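Local coordinates for spike protein P1 (Pseudoalteromonas phage pm2, PDB 2VVE) that recognises and binds the host-cell receptor from the fivefold vertices of the virion, with the binding activity residing in its C-terminal part, at residues Ala95-Ala100 / Thr229-Val234; Val113-Ile118 / Val201-Pro206; Ala156-Glu161 / Val207-Asp212. One frame throughout, in Å; residues are numbered along the deposited sequence.

Contact 1: Ala95-Ala100 / Thr229-Val234; sequences ARAKYA and TTFIEV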
loop_
_atom_site.group_PDB
_atom_site.type_symbol
_atom_site.label_atom_id
_atom_site.label_comp_id
_atom_site.label_asym_id
_atom_site.label_seq_id
_atom_site.Cartn_x
_atom_site.Cartn_y
_atom_site.Cartn_z
ATOM N N ALA A 95 -13.850 30.931 -17.922
ATOM C CA ALA A 95 -14.785 31.624 -17.035
ATOM C C ALA A 95 -14.161 32.876 -16.444
ATOM O O ALA A 95 -12.991 32.869 -16.061
ATOM C CB ALA A 95 -15.238 30.704 -15.921
ATOM N N ARG A 96 -14.952 33.942 -16.357
ATOM C CA ARG A 96 -14.497 35.180 -15.721
ATOM C C ARG A 96 -14.130 34.916 -14.260
ATOM O O ARG A 96 -14.838 34.181 -13.559
ATOM C CB ARG A 96 -15.598 36.230 -15.794
ATOM C CG ARG A 96 -15.900 36.703 -17.225
ATOM C CD ARG A 96 -17.329 37.197 -17.388
ATOM N NE ARG A 96 -17.651 38.271 -16.450
ATOM C CZ ARG A 96 -18.835 38.875 -16.357
ATOM N NH1 ARG A 96 -19.848 38.539 -17.161
ATOM N NH2 ARG A 96 -19.003 39.830 -15.459
ATOM N N ALA A 97 -13.045 35.540 -13.802
ATOM C CA ALA A 97 -12.580 35.364 -12.428
ATOM C C ALA A 97 -13.487 36.146 -11.476
ATOM O O ALA A 97 -14.056 37.172 -11.858
ATOM C CB ALA A 97 -11.156 35.851 -12.294
ATOM N N LYS A 98 -13.606 35.676 -10.238
ATOM C CA LYS A 98 -14.432 36.385 -9.251
ATOM C C LYS A 98 -13.719 37.529 -8.532
ATOM O O LYS A 98 -12.494 37.496 -8.335
ATOM C CB LYS A 98 -15.057 35.409 -8.246
ATOM C CG LYS A 98 -15.984 34.409 -8.936
ATOM C CD LYS A 98 -16.491 33.310 -8.036
ATOM C CE LYS A 98 -17.501 32.478 -8.817
ATOM N NZ LYS A 98 -18.152 31.399 -8.029
ATOM N N TYR A 99 -14.493 38.555 -8.165
ATOM C CA TYR A 99 -14.035 39.536 -7.193
ATOM C C TYR A 99 -13.799 38.860 -5.845
ATOM O O TYR A 99 -14.683 38.164 -5.326
ATOM C CB TYR A 99 -15.071 40.641 -6.980
ATOM C CG TYR A 99 -15.424 41.476 -8.189
ATOM C CD1 TYR A 99 -14.558 42.464 -8.652
ATOM C CD2 TYR A 99 -16.653 41.317 -8.833
ATOM C CE1 TYR A 99 -14.899 43.267 -9.749
ATOM C CE2 TYR A 99 -17.006 42.110 -9.932
ATOM C CZ TYR A 99 -16.127 43.081 -10.382
ATOM O OH TYR A 99 -16.448 43.866 -11.459
ATOM N N ALA A 100 -12.633 39.096 -5.252
ATOM C CA ALA A 100 -12.379 38.552 -3.911
ATOM C C ALA A 100 -11.496 39.439 -3.047
ATOM O O ALA A 100 -10.412 39.864 -3.474
ATOM C CB ALA A 100 -11.788 37.139 -3.997
ATOM N N THR A 229 -12.445 40.326 -15.403
ATOM C CA THR A 229 -11.089 39.792 -15.532
ATOM C C THR A 229 -11.128 38.290 -15.712
ATOM O O THR A 229 -11.830 37.609 -14.974
ATOM C CB THR A 229 -10.264 40.158 -14.267
ATOM O OG1 THR A 229 -10.131 41.588 -14.200
ATOM C CG2 THR A 229 -8.866 39.517 -14.288
ATOM N N THR A 230 -10.382 37.789 -16.701
ATOM C CA THR A 230 -10.263 36.350 -16.949
ATOM C C THR A 230 -8.798 35.908 -16.989
ATOM O O THR A 230 -7.970 36.499 -17.705
ATOM C CB THR A 230 -10.961 35.940 -18.280
ATOM O OG1 THR A 230 -12.335 36.350 -18.258
ATOM C CG2 THR A 230 -10.881 34.411 -18.507
ATOM N N PHE A 231 -8.482 34.859 -16.231
ATOM C CA PHE A 231 -7.134 34.272 -16.252
ATOM C C PHE A 231 -7.023 33.247 -17.381
ATOM O O PHE A 231 -7.154 32.042 -17.172
ATOM C CB PHE A 231 -6.753 33.661 -14.896
ATOM C CG PHE A 231 -6.545 34.681 -13.814
ATOM C CD1 PHE A 231 -5.267 35.101 -13.475
ATOM C CD2 PHE A 231 -7.633 35.240 -13.151
ATOM C CE1 PHE A 231 -5.068 36.069 -12.475
ATOM C CE2 PHE A 231 -7.451 36.206 -12.156
ATOM C CZ PHE A 231 -6.167 36.618 -11.813
ATOM N N ILE A 232 -6.795 33.755 -18.589
ATOM C CA ILE A 232 -6.703 32.926 -19.796
ATOM C C ILE A 232 -5.758 31.713 -19.625
ATOM O O ILE A 232 -6.108 30.571 -19.973
ATOM C CB ILE A 232 -6.284 33.799 -21.013
ATOM C CG1 ILE A 232 -7.349 34.883 -21.288
ATOM C CG2 ILE A 232 -6.011 32.942 -22.244
ATOM C CD1 ILE A 232 -8.725 34.326 -21.665
ATOM N N GLU A 233 -4.579 31.968 -19.061
ATOM C CA GLU A 233 -3.597 30.927 -18.801
ATOM C C GLU A 233 -2.796 31.288 -17.553
ATOM O O GLU A 233 -2.374 32.421 -17.404
ATOM C CB GLU A 233 -2.661 30.801 -20.007
ATOM C CG GLU A 233 -1.739 29.592 -19.977
ATOM C CD GLU A 233 -0.622 29.683 -21.009
ATOM O OE1 GLU A 233 -0.541 30.702 -21.740
ATOM O OE2 GLU A 233 0.180 28.731 -21.077
ATOM N N VAL A 234 -2.638 30.334 -16.641
ATOM C CA VAL A 234 -1.735 30.493 -15.499
ATOM C C VAL A 234 -0.601 29.481 -15.695
ATOM O O VAL A 234 -0.847 28.273 -15.851
ATOM C CB VAL A 234 -2.439 30.268 -14.142
ATOM C CG1 VAL A 234 -1.446 30.510 -12.982
ATOM C CG2 VAL A 234 -3.686 31.179 -14.018
HETATM O O HOH W 1 -10.536 33.520 -14.681
#
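Ala97 and Thr229 join the two backbones through one direct hydrogen bond, from Ala97 N to Thr229 O at 2.7 Å. The domain is a two-sheet β sandwich, consistent with a jelly roll, and here the loop that follows strand 88-91 on the way to helix 105-110 leans on strand 229-236. It is the Ala95-Ala97 part of the loop that touches the start of that strand. A water carries the association further: it donates to Ala95 O at 2.9 Å and accepts from Phe231 N, adding a second, indirect backbone link.

The two branches of Thr230 divide their work between two loop residues. Its hydroxyl OG1 lies beside the backbone N (chi1 -56°) and there touches Arg96 at CA, 3.5 Å away, and at CG, the two side chains crossing at about a right angle. The methyl CG2 instead reaches Ala95 O at 3.6 Å. The far end of Arg96, bent at chi3, is occupied elsewhere: NE donates to Ser227 O, and NH2 forms a salt bridge with Asp143. Thr229 OG1 is bonded to Glu208 and His137, while the carbonyl of the same residue serves Ala97.

Beyond these residues the strand kinks at Phe231 in an inverse gamma turn, and a classic β bulge comes next, with Ile232 and Glu233 both opposite Arg134, so the strand is irregular soon after the loop has passed. The Phe231 ring also rests on Pro206 and Pro155. Ala97 approaches that ring in its plane, at the edge, where its CB lies 3.7 Å from Phe231 CD2 and just as near CE2.

Contact 2: Val113-Ile118 / Val201-Pro206; sequences VPFFDI and VHRVFP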
loop_
_atom_site.group_PDB
_atom_site.type_symbol
_atom_site.label_atom_id
_atom_site.label_comp_id
_atom_site.label_asym_id
_atom_site.label_seq_id
_atom_site.Cartn_x
_atom_site.Cartn_y
_atom_site.Cartn_z
ATOM N N VAL A 113 -14.590 30.106 -5.494
ATOM C CA VAL A 113 -13.489 30.725 -6.235
ATOM C C VAL A 113 -12.536 29.603 -6.692
ATOM O O VAL A 113 -11.915 28.946 -5.847
ATOM C CB VAL A 113 -12.733 31.783 -5.372
ATOM C CG1 VAL A 113 -11.542 32.395 -6.158
ATOM C CG2 VAL A 113 -13.695 32.869 -4.854
ATOM N N PRO A 114 -12.444 29.346 -8.020
ATOM C CA PRO A 114 -11.535 28.303 -8.501
ATOM C C PRO A 114 -10.090 28.488 -8.066
ATOM O O PRO A 114 -9.571 29.614 -8.020
ATOM C CB PRO A 114 -11.673 28.391 -10.027
ATOM C CG PRO A 114 -13.075 28.878 -10.223
ATOM C CD PRO A 114 -13.216 29.920 -9.136
ATOM N N PHE A 115 -9.454 27.374 -7.740
ATOM C CA PHE A 115 -8.064 27.382 -7.306
ATOM C C PHE A 115 -7.267 26.286 -8.008
ATOM O O PHE A 115 -7.820 25.406 -8.697
ATOM C CB PHE A 115 -7.984 27.191 -5.778
ATOM C CG PHE A 115 -8.570 25.886 -5.294
ATOM C CD1 PHE A 115 -7.847 24.692 -5.393
ATOM C CD2 PHE A 115 -9.858 25.851 -4.754
ATOM C CE1 PHE A 115 -8.398 23.489 -4.947
ATOM C CE2 PHE A 115 -10.417 24.655 -4.309
ATOM C CZ PHE A 115 -9.687 23.471 -4.409
ATOM N N PHE A 116 -5.953 26.337 -7.835
ATOM C CA PHE A 116 -5.102 25.218 -8.212
ATOM C C PHE A 116 -4.016 25.120 -7.152
ATOM O O PHE A 116 -3.769 26.083 -6.426
ATOM C CB PHE A 116 -4.530 25.399 -9.626
ATOM C CG PHE A 116 -3.576 26.558 -9.757
ATOM C CD1 PHE A 116 -2.208 26.359 -9.570
ATOM C CD2 PHE A 116 -4.041 27.838 -10.040
ATOM C CE1 PHE A 116 -1.309 27.409 -9.685
ATOM C CE2 PHE A 116 -3.148 28.909 -10.146
ATOM C CZ PHE A 116 -1.780 28.688 -9.962
ATOM N N ASP A 117 -3.372 23.964 -7.068
ATOM C CA ASP A 117 -2.326 23.743 -6.077
ATOM C C ASP A 117 -0.951 23.691 -6.753
ATOM O O ASP A 117 -0.817 23.179 -7.872
ATOM C CB ASP A 117 -2.570 22.433 -5.307
ATOM C CG ASP A 117 -3.783 22.501 -4.373
ATOM O OD1 ASP A 117 -4.163 23.605 -3.937
ATOM O OD2 ASP A 117 -4.360 21.433 -4.066
ATOM N N ILE A 118 0.056 24.233 -6.071
ATOM C CA ILE A 118 1.455 24.054 -6.481
ATOM C C ILE A 118 2.136 23.188 -5.429
ATOM O O ILE A 118 2.192 23.558 -4.257
ATOM C CB ILE A 118 2.230 25.393 -6.616
ATOM C CG1 ILE A 118 1.508 26.358 -7.560
ATOM C CG2 ILE A 118 3.690 25.139 -7.066
ATOM C CD1 ILE A 118 2.111 27.770 -7.576
ATOM N N VAL A 201 2.567 21.571 -0.402
ATOM C CA VAL A 201 1.489 22.009 -1.263
ATOM C C VAL A 201 1.025 23.396 -0.826
ATOM O O VAL A 201 0.836 23.651 0.365
ATOM C CB VAL A 201 0.322 20.989 -1.246
ATOM C CG1 VAL A 201 -0.864 21.486 -2.043
ATOM C CG2 VAL A 201 0.794 19.634 -1.768
ATOM N N HIS A 202 0.870 24.291 -1.798
ATOM C CA HIS A 202 0.301 25.608 -1.567
ATOM C C HIS A 202 -0.860 25.784 -2.541
ATOM O O HIS A 202 -0.772 25.409 -3.712
ATOM C CB HIS A 202 1.331 26.725 -1.783
ATOM C CG HIS A 202 2.467 26.690 -0.806
ATOM N ND1 HIS A 202 2.490 27.466 0.331
ATOM C CD2 HIS A 202 3.598 25.941 -0.775
ATOM C CE1 HIS A 202 3.594 27.218 1.012
ATOM N NE2 HIS A 202 4.282 26.292 0.365
ATOM N N ARG A 203 -1.947 26.335 -2.033
ATOM C CA ARG A 203 -3.157 26.545 -2.835
ATOM C C ARG A 203 -3.197 27.988 -3.332
ATOM O O ARG A 203 -2.917 28.928 -2.569
ATOM C CB ARG A 203 -4.409 26.219 -2.025
ATOM C CG ARG A 203 -5.723 26.287 -2.799
ATOM C CD ARG A 203 -6.749 25.347 -2.171
ATOM N NE ARG A 203 -6.366 23.942 -2.394
ATOM C CZ ARG A 203 -7.006 22.889 -1.892
ATOM N NH1 ARG A 203 -8.064 23.066 -1.119
ATOM N NH2 ARG A 203 -6.582 21.655 -2.168
ATOM N N VAL A 204 -3.545 28.138 -4.612
ATOM C CA VAL A 204 -3.523 29.435 -5.307
ATOM C C VAL A 204 -4.898 29.789 -5.875
ATOM O O VAL A 204 -5.472 29.011 -6.641
ATOM C CB VAL A 204 -2.484 29.438 -6.475
ATOM C CG1 VAL A 204 -2.406 30.827 -7.124
ATOM C CG2 VAL A 204 -1.109 28.970 -5.997
ATOM N N PHE A 205 -5.409 30.966 -5.502
ATOM C CA PHE A 205 -6.681 31.498 -6.018
ATOM C C PHE A 205 -6.415 32.705 -6.943
ATOM O O PHE A 205 -6.050 33.796 -6.469
ATOM C CB PHE A 205 -7.607 31.954 -4.874
ATOM C CG PHE A 205 -7.970 30.880 -3.884
ATOM C CD1 PHE A 205 -9.202 30.231 -3.975
ATOM C CD2 PHE A 205 -7.111 30.550 -2.834
ATOM C CE1 PHE A 205 -9.560 29.249 -3.050
ATOM C CE2 PHE A 205 -7.467 29.563 -1.903
ATOM C CZ PHE A 205 -8.685 28.910 -2.019
ATOM N N PRO A 206 -6.568 32.520 -8.263
ATOM C CA PRO A 206 -6.509 33.674 -9.165
ATOM C C PRO A 206 -7.782 34.516 -9.034
ATOM O O PRO A 206 -8.895 34.015 -9.257
ATOM C CB PRO A 206 -6.392 33.031 -10.563
ATOM C CG PRO A 206 -6.039 31.583 -10.315
ATOM C CD PRO A 206 -6.724 31.257 -9.011
HETATM O O HOH W 2 -10.182 31.665 -9.705
#
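Phe115 holds CG between its backbone N and carbonyl carbon (chi1 61°), whereas Arg203 sends CG anti to its own N (chi1 -175°) and then bends at chi3, so that the guanidinium folds flat over the phenyl face. The two groups stack with centres 4.1 Å apart and planes only 16° from parallel. Further back along the arginine, CD sits over the same ring face in a CH-pi contact.

The edge of the guanidinium is given to Asp117. Arg203 grips the carboxylate side-on with two nitrogens, NE to OD1 at 2.7 Å and NH2 to OD2 at 2.9 Å, each oxygen using its syn lone pair and the two planar groups lying nearly coplanar. Both bonds are almost straight. With NH1 salt-bridged to Glu109, the cation has an acidic partner on each of its three nitrogens, which would be expected to fix its rotation and keep it flat against the ring.

This cluster tops one face of an antiparallel β sheet, in which strand 116-120 runs beside strand 200-208 within the sandwich. Asp117 and Arg203 form a non-hydrogen-bonded pair; Phe116 with Val204 and Ile118 with His202 are the hydrogen-bonded pairs flanking it. Phe116 and Ile118 point to the other, buried face. There Val204 CB lies over the Phe116 ring, 3.8 Å from its centroid, and Val204 CG2 meets Ile118 CD1.

Before the strand proper, Phe115 presents its ring edge toward the face of Phe205 in an offset edge-to-face pair, centroids 5.6 Å apart. Phe115 CB covers that same Phe205 ring at 3.9 Å from its centroid. Beyond them a water donates to both Pro114 O and Pro206 O, spanning the point where the segments diverge, at 2.7 Å from each oxygen.

Contact 3: Ala156-Glu161 / Val207-Asp212; sequences AFYITE and VETELD. With CA (calcium ion), chain C.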
loop_
_atom_site.group_PDB
_atom_site.type_symbol
_atom_site.label_atom_id
_atom_site.label_comp_id
_atom_site.label_asym_id
_atom_site.label_seq_id
_atom_site.Cartn_x
_atom_site.Cartn_y
_atom_site.Cartn_z
ATOM N N ALA A 156 -4.801 39.312 -8.976
ATOM C CA ALA A 156 -3.867 38.794 -7.968
ATOM C C ALA A 156 -3.899 37.277 -7.915
ATOM O O ALA A 156 -4.855 36.653 -8.399
ATOM C CB ALA A 156 -4.173 39.379 -6.592
ATOM N N PHE A 157 -2.829 36.695 -7.373
ATOM C CA PHE A 157 -2.875 35.337 -6.838
ATOM C C PHE A 157 -2.938 35.477 -5.344
ATOM O O PHE A 157 -2.085 36.149 -4.759
ATOM C CB PHE A 157 -1.610 34.551 -7.177
ATOM C CG PHE A 157 -1.359 34.405 -8.644
ATOM C CD1 PHE A 157 -2.287 33.770 -9.465
ATOM C CD2 PHE A 157 -0.182 34.888 -9.204
ATOM C CE1 PHE A 157 -2.039 33.613 -10.847
ATOM C CE2 PHE A 157 0.076 34.756 -10.583
ATOM C CZ PHE A 157 -0.857 34.110 -11.399
ATOM N N TYR A 158 -3.958 34.868 -4.731
ATOM C CA TYR A 158 -3.961 34.684 -3.284
ATOM C C TYR A 158 -3.411 33.283 -3.013
ATOM O O TYR A 158 -3.992 32.299 -3.465
ATOM C CB TYR A 158 -5.378 34.787 -2.705
ATOM C CG TYR A 158 -6.012 36.163 -2.722
ATOM C CD1 TYR A 158 -5.289 37.315 -3.087
ATOM C CD2 TYR A 158 -7.342 36.314 -2.367
ATOM C CE1 TYR A 158 -5.901 38.567 -3.092
ATOM C CE2 TYR A 158 -7.951 37.549 -2.370
ATOM C CZ TYR A 158 -7.243 38.670 -2.717
ATOM O OH TYR A 158 -7.911 39.883 -2.683
ATOM N N ILE A 159 -2.306 33.194 -2.275
ATOM C CA ILE A 159 -1.619 31.916 -2.071
ATOM C C ILE A 159 -1.489 31.595 -0.581
ATOM O O ILE A 159 -1.105 32.457 0.217
ATOM C CB ILE A 159 -0.215 31.906 -2.735
ATOM C CG1 ILE A 159 -0.301 32.389 -4.194
ATOM C CG2 ILE A 159 0.434 30.506 -2.628
ATOM C CD1 ILE A 159 1.032 32.346 -4.962
ATOM N N THR A 160 -1.780 30.353 -0.197
ATOM C CA THR A 160 -1.621 29.972 1.215
ATOM C C THR A 160 -0.125 30.069 1.589
ATOM O O THR A 160 0.733 29.655 0.818
ATOM C CB THR A 160 -2.159 28.547 1.507
ATOM O OG1 THR A 160 -1.499 27.604 0.663
ATOM C CG2 THR A 160 -3.682 28.461 1.262
ATOM N N GLU A 161 0.186 30.650 2.746
ATOM C CA GLU A 161 1.592 30.737 3.180
ATOM C C GLU A 161 2.033 29.419 3.801
ATOM O O GLU A 161 3.199 29.026 3.696
ATOM C CB GLU A 161 1.828 31.897 4.154
ATOM C CG GLU A 161 3.324 32.172 4.387
ATOM C CD GLU A 161 3.600 33.521 5.013
ATOM O OE1 GLU A 161 3.130 33.759 6.148
ATOM O OE2 GLU A 161 4.300 34.340 4.370
ATOM N N VAL A 207 -7.616 35.784 -8.660
ATOM C CA VAL A 207 -8.757 36.656 -8.363
ATOM C C VAL A 207 -8.628 38.060 -8.925
ATOM O O VAL A 207 -7.516 38.515 -9.255
ATOM C CB VAL A 207 -8.984 36.798 -6.822
ATOM C CG1 VAL A 207 -9.173 35.437 -6.170
ATOM C CG2 VAL A 207 -7.838 37.570 -6.163
ATOM N N GLU A 208 -9.770 38.753 -9.015
ATOM C CA GLU A 208 -9.780 40.204 -9.221
ATOM C C GLU A 208 -9.922 40.890 -7.845
ATOM O O GLU A 208 -10.869 40.597 -7.111
ATOM C CB GLU A 208 -10.937 40.598 -10.151
ATOM C CG GLU A 208 -11.072 42.120 -10.362
ATOM C CD GLU A 208 -9.762 42.778 -10.811
ATOM O OE1 GLU A 208 -9.270 42.468 -11.931
ATOM O OE2 GLU A 208 -9.226 43.609 -10.041
ATOM N N THR A 209 -9.000 41.795 -7.502
ATOM C CA THR A 209 -8.987 42.411 -6.158
ATOM C C THR A 209 -9.715 43.751 -6.093
ATOM O O THR A 209 -9.970 44.280 -5.003
ATOM C CB THR A 209 -7.549 42.623 -5.597
ATOM O OG1 THR A 209 -6.837 43.558 -6.417
ATOM C CG2 THR A 209 -6.783 41.313 -5.506
ATOM N N GLU A 210 -10.010 44.318 -7.259
ATOM C CA GLU A 210 -10.554 45.665 -7.332
ATOM C C GLU A 210 -12.014 45.576 -7.741
ATOM O O GLU A 210 -12.334 45.058 -8.813
ATOM C CB GLU A 210 -9.745 46.516 -8.326
ATOM C CG GLU A 210 -10.199 47.966 -8.467
ATOM C CD GLU A 210 -9.857 48.823 -7.265
ATOM O OE1 GLU A 210 -8.757 48.653 -6.692
ATOM O OE2 GLU A 210 -10.692 49.678 -6.901
ATOM N N LEU A 211 -12.895 46.051 -6.860
ATOM C CA LEU A 211 -14.313 46.144 -7.162
ATOM C C LEU A 211 -14.607 47.620 -7.460
ATOM O O LEU A 211 -14.693 48.444 -6.547
ATOM C CB LEU A 211 -15.157 45.603 -5.993
ATOM C CG LEU A 211 -16.693 45.662 -6.081
ATOM C CD1 LEU A 211 -17.223 44.920 -7.304
ATOM C CD2 LEU A 211 -17.319 45.108 -4.816
ATOM N N ASP A 212 -14.725 47.938 -8.746
ATOM C CA ASP A 212 -14.834 49.320 -9.213
ATOM C C ASP A 212 -16.204 49.892 -8.860
ATOM O O ASP A 212 -17.223 49.227 -9.031
ATOM C CB ASP A 212 -14.572 49.387 -10.725
ATOM C CG ASP A 212 -14.446 50.806 -11.244
ATOM O OD1 ASP A 212 -15.467 51.523 -11.292
ATOM O OD2 ASP A 212 -13.323 51.212 -11.624
HETATM CA CA CA C . -14.197 53.429 -12.400
HETATM O O HOH W 3 -12.158 53.568 -12.805
HETATM O O HOH W 4 -14.159 54.260 -10.156
HETATM O O HOH W 5 -13.873 55.727 -12.976
#
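Val207 pairs with Ala156 through two backbone hydrogen bonds, Val207 N to Ala156 O at 2.9 Å and Ala156 N to Val207 O at 2.8 Å. Its methyl CG2, placed between the backbone N and the carbonyl carbon (CG1 at chi1 -56°), meets Tyr158 squarely: it stands 3.6 Å from the ring centroid, 10° off the normal, a CH-pi contact over the middle of the face. The phenol itself is tethered through OH to Ala100 O, so the ring that the valine covers has its far end held as well.

Glu208 points away from 156-161 in its bond from the backbone, and its carboxylate is engaged elsewhere. OE2 accepts from Glu210 N at 3.0 Å through its anti lone pair and also from Lys154 N. Two residues on, the chain is thus tied back to the last strand residue.

After Glu208, strand 200-208, which runs antiparallel to strand 151-160 in one sheet of the β sandwich, comes to its end and the chain becomes a loop. Thr209 still faces its neighbour: CG2 packs tightly on Ala156 CB at 3.4 Å and comes equally close to Tyr158 OH. Its own hydroxyl bonds instead to Lys154 O.

Past Glu210, Leu211 rests on Tyr99 and Trp223, and the loop ends at a calcium site. Asp212 chelates the ion with both carboxylate oxygens, OD1 and OD2 each 2.5 Å from the calcium. It is also the N-cap of helix 213-219, its side chain capping a backbone N of that helix, and OD2 accepts from Ser152 N. Asp214 OD2, Ser150 O and three waters complete seven ligand atoms round the calcium.

How the contacts relate
From the N terminus, the chain first lays down 95-100, which waits until 229-234 to be met; contact 1 therefore closes the longest loop and encloses both others. Within it, 113-118 comes next, then 156-161, and a single run, 201-212, answers both in turn, so contacts 2 and 3 cross. Strand 200-208 is thereby the middle strand between 116-120 and 151-160, with Phe205 N bonded to Tyr158 O. Contact 1 links this sheet to the one holding 229-236: Val234 packs on Phe116 and Phe231 lies against Val207, while Tyr99 of the loop touches Glu210. Beyond contact 3 the chain runs into the calcium-bound helix 213-219.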